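Local atomic coordinates of capsular polysaccharide export system protein KpsC (Thermosulfurimonas dismutans, PDB entry 6MGD), a protein that probably transfers a beta-linked Kdo sugar, through a 2,7 linkage, in building the glycolipid anchor of Gram-negative bacterial capsules. Residues V239-S244 against V257-H262. Residues are numbered along the deposited sequence; the frame is centred on the assembly and turned at random.
Sequences VHVLTS and VTCYGH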
ATOM      1  N   VAL A 239      -5.008  13.800   9.055  1.00 58.82           N
ATOM      2  CA  VAL A 239      -5.598  12.847   8.118  1.00 58.59           C
ATOM      3  C   VAL A 239      -5.977  11.588   8.891  1.00 54.59           C
ATOM      4  O   VAL A 239      -5.123  10.971   9.540  1.00 51.07           O
ATOM      5  CB  VAL A 239      -4.633  12.514   6.969  1.00 58.63           C
ATOM      6  CG1 VAL A 239      -5.324  11.645   5.928  1.00 60.11           C
ATOM      7  CG2 VAL A 239      -4.097  13.786   6.339  1.00 62.99           C
ATOM      8  N   HIS A 240      -7.248  11.199   8.822  1.00 54.19           N
ATOM      9  CA  HIS A 240      -7.751  10.029   9.537  1.00 54.00           C
ATOM     10  C   HIS A 240      -8.202   8.981   8.528  1.00 54.09           C
ATOM     11  O   HIS A 240      -9.146   9.213   7.766  1.00 54.10           O
ATOM     12  CB  HIS A 240      -8.895  10.408  10.480  1.00 54.27           C
ATOM     13  CG  HIS A 240      -8.466  11.261  11.635  1.00 54.28           C
ATOM     14  ND1 HIS A 240      -8.998  11.124  12.900  1.00 54.18           N
ATOM     15  CD2 HIS A 240      -7.559  12.264  11.716  1.00 54.13           C
ATOM     16  CE1 HIS A 240      -8.435  12.004  13.709  1.00 53.77           C
ATOM     17  NE2 HIS A 240      -7.558  12.707  13.016  1.00 53.52           N
ATOM     18  N   VAL A 241      -7.530   7.827   8.532  1.00 52.16           N
ATOM     19  CA  VAL A 241      -7.739   6.787   7.533  1.00 53.40           C
ATOM     20  C   VAL A 241      -8.042   5.466   8.231  1.00 51.84           C
ATOM     21  O   VAL A 241      -7.951   5.340   9.452  1.00 52.19           O
ATOM     22  CB  VAL A 241      -6.521   6.624   6.600  1.00 53.30           C
ATOM     23  CG1 VAL A 241      -6.096   7.969   6.035  1.00 54.30           C
ATOM     24  CG2 VAL A 241      -5.369   5.965   7.344  1.00 51.79           C
ATOM     25  N   LEU A 242      -8.408   4.472   7.422  1.00 52.41           N
ATOM     26  CA  LEU A 242      -8.523   3.095   7.886  1.00 49.73           C
ATOM     27  C   LEU A 242      -7.253   2.338   7.508  1.00 49.80           C
ATOM     28  O   LEU A 242      -6.355   2.173   8.339  1.00 50.25           O
ATOM     29  CB  LEU A 242      -9.769   2.426   7.298  1.00 51.52           C
ATOM     30  CG  LEU A 242     -10.236   1.100   7.913  1.00 51.74           C
ATOM     31  CD1 LEU A 242     -10.459   1.239   9.413  1.00 49.28           C
ATOM     32  CD2 LEU A 242     -11.507   0.604   7.230  1.00 53.21           C
ATOM     33  N   THR A 243      -7.158   1.885   6.252  1.00 49.09           N
ATOM     34  CA  THR A 243      -5.941   1.258   5.744  1.00 48.49           C
ATOM     35  C   THR A 243      -5.485   1.885   4.429  1.00 51.73           C
ATOM     36  O   THR A 243      -4.746   1.248   3.671  1.00 48.80           O
ATOM     37  CB  THR A 243      -6.124  -0.250   5.545  1.00 47.76           C
ATOM     38  OG1 THR A 243      -7.093  -0.482   4.515  1.00 48.78           O
ATOM     39  CG2 THR A 243      -6.573  -0.922   6.834  1.00 47.57           C
ATOM     40  N   SER A 244      -5.901   3.115   4.143  1.00 51.45           N
ATOM     41  CA  SER A 244      -5.662   3.697   2.830  1.00 52.84           C
ATOM     42  C   SER A 244      -4.190   4.041   2.629  1.00 53.89           C
ATOM     43  O   SER A 244      -3.525   4.558   3.531  1.00 51.34           O
ATOM     44  CB  SER A 244      -6.514   4.950   2.644  1.00 53.01           C
ATOM     45  OG  SER A 244      -6.425   5.427   1.313  1.00 55.26           O
ATOM     46  N   VAL A 257      -1.233  11.921  10.898  1.00 54.91           N
ATOM     47  CA  VAL A 257      -2.200  10.952  10.400  1.00 56.22           C
ATOM     48  C   VAL A 257      -2.574   9.988  11.517  1.00 54.37           C
ATOM     49  O   VAL A 257      -1.696   9.446  12.198  1.00 54.33           O
ATOM     50  CB  VAL A 257      -1.661  10.188   9.177  1.00 58.07           C
ATOM     51  CG1 VAL A 257      -0.199   9.879   9.369  1.00 56.92           C
ATOM     52  CG2 VAL A 257      -2.458   8.907   8.944  1.00 58.35           C
ATOM     53  N   THR A 258      -3.875   9.780  11.698  1.00 53.97           N
ATOM     54  CA  THR A 258      -4.418   8.823  12.653  1.00 52.67           C
ATOM     55  C   THR A 258      -4.942   7.613  11.892  1.00 53.13           C
ATOM     56  O   THR A 258      -5.675   7.764  10.909  1.00 55.36           O
ATOM     57  CB  THR A 258      -5.539   9.459  13.482  1.00 52.83           C
ATOM     58  OG1 THR A 258      -5.002  10.524  14.276  1.00 52.87           O
ATOM     59  CG2 THR A 258      -6.195   8.428  14.395  1.00 52.08           C
ATOM     60  N   CYS A 259      -4.561   6.420  12.336  1.00 53.43           N
ATOM     61  CA  CYS A 259      -4.950   5.179  11.679  1.00 53.71           C
ATOM     62  C   CYS A 259      -6.006   4.466  12.510  1.00 53.26           C
ATOM     63  O   CYS A 259      -5.819   4.255  13.713  1.00 52.36           O
ATOM     64  CB  CYS A 259      -3.738   4.269  11.462  1.00 52.85           C
ATOM     65  SG  CYS A 259      -2.511   4.923  10.303  1.00 53.84           S
ATOM     66  N   TYR A 260      -7.115   4.103  11.870  1.00 53.27           N
ATOM     67  CA  TYR A 260      -8.172   3.348  12.526  1.00 54.17           C
ATOM     68  C   TYR A 260      -8.110   1.860  12.216  1.00 53.17           C
ATOM     69  O   TYR A 260      -8.874   1.087  12.805  1.00 55.34           O
ATOM     70  CB  TYR A 260      -9.544   3.913  12.139  1.00 52.94           C
ATOM     71  CG  TYR A 260      -9.806   5.293  12.706  1.00 52.29           C
ATOM     72  CD1 TYR A 260      -9.189   6.416  12.166  1.00 50.57           C
ATOM     73  CD2 TYR A 260     -10.667   5.474  13.783  1.00 53.18           C
ATOM     74  CE1 TYR A 260      -9.417   7.675  12.681  1.00 51.70           C
ATOM     75  CE2 TYR A 260     -10.906   6.733  14.304  1.00 54.58           C
ATOM     76  CZ  TYR A 260     -10.277   7.832  13.747  1.00 54.47           C
ATOM     77  OH  TYR A 260     -10.504   9.091  14.256  1.00 56.13           O
ATOM     78  N   GLY A 261      -7.231   1.450  11.306  1.00 53.09           N
ATOM     79  CA  GLY A 261      -6.934   0.052  11.066  1.00 52.90           C
ATOM     80  C   GLY A 261      -5.461  -0.218  11.293  1.00 52.56           C
ATOM     81  O   GLY A 261      -4.849   0.399  12.171  1.00 51.61           O
ATOM     82  N   HIS A 262      -4.869  -1.119  10.510  1.00 51.15           N
ATOM     83  CA  HIS A 262      -3.452  -1.466  10.635  1.00 50.98           C
ATOM     84  C   HIS A 262      -2.798  -1.516   9.260  1.00 47.43           C
ATOM     85  O   HIS A 262      -2.429  -2.593   8.773  1.00 44.14           O
ATOM     86  CB  HIS A 262      -3.273  -2.799  11.358  1.00 54.47           C
ATOM     87  CG  HIS A 262      -3.578  -2.744  12.822  1.00 55.21           C
ATOM     88  ND1 HIS A 262      -4.061  -3.828  13.523  1.00 58.75           N
ATOM     89  CD2 HIS A 262      -3.456  -1.738  13.721  1.00 55.34           C
ATOM     90  CE1 HIS A 262      -4.232  -3.490  14.789  1.00 59.54           C
ATOM     91  NE2 HIS A 262      -3.873  -2.228  14.935  1.00 59.00           N
TER
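H240 and T258 stand side by side on one face of two parallel strands, and the threonine is the bump on which the imidazole rests: T258 CB sits 3.7 Å from the ring centroid, almost exactly on its normal, a CH-pi contact. The lone C-H of this branched carbon points into the imidazole face, while OG1, 3.6 Å from H240 NE2, bonds to T272, which suits threonine in particular. Y260 closes the edge, its OH near the imidazole plane and hydrogen-bonded to H240 ND1 at 2.9 Å. With CG anti to the carbonyl carbon (chi1 -69°), the tyrosine ring reaches back along the strand, its CE1 3.5 Å from H240 CB; L242 CD1 covers its base, 3.9 Å from Y260 CB. H240 NE2 bonds to E238; an alanine in place of H240 would probably leave the face of T258 bare and both E238 and the Y260 hydroxyl without this partner. On the other face V239 CB meets V257 CB at 4.4 Å and V241 CG2 meets C259 SG at 4.2 Å. Backbone bonds join the strands. Past their ends, G261 suits the turn because a CB would collide with T243 CG2. Strand 238-241, helix 246-253 and strand 257-259 form a right-handed beta-alpha-beta unit of a Rossmann-like domain, consistent with a GT-B glycosyltransferase: the helix lies on the face of V239 and V257, helix 178-188 packs on H240 and Y260, and strands 155-159 and 272-273 flank the pair.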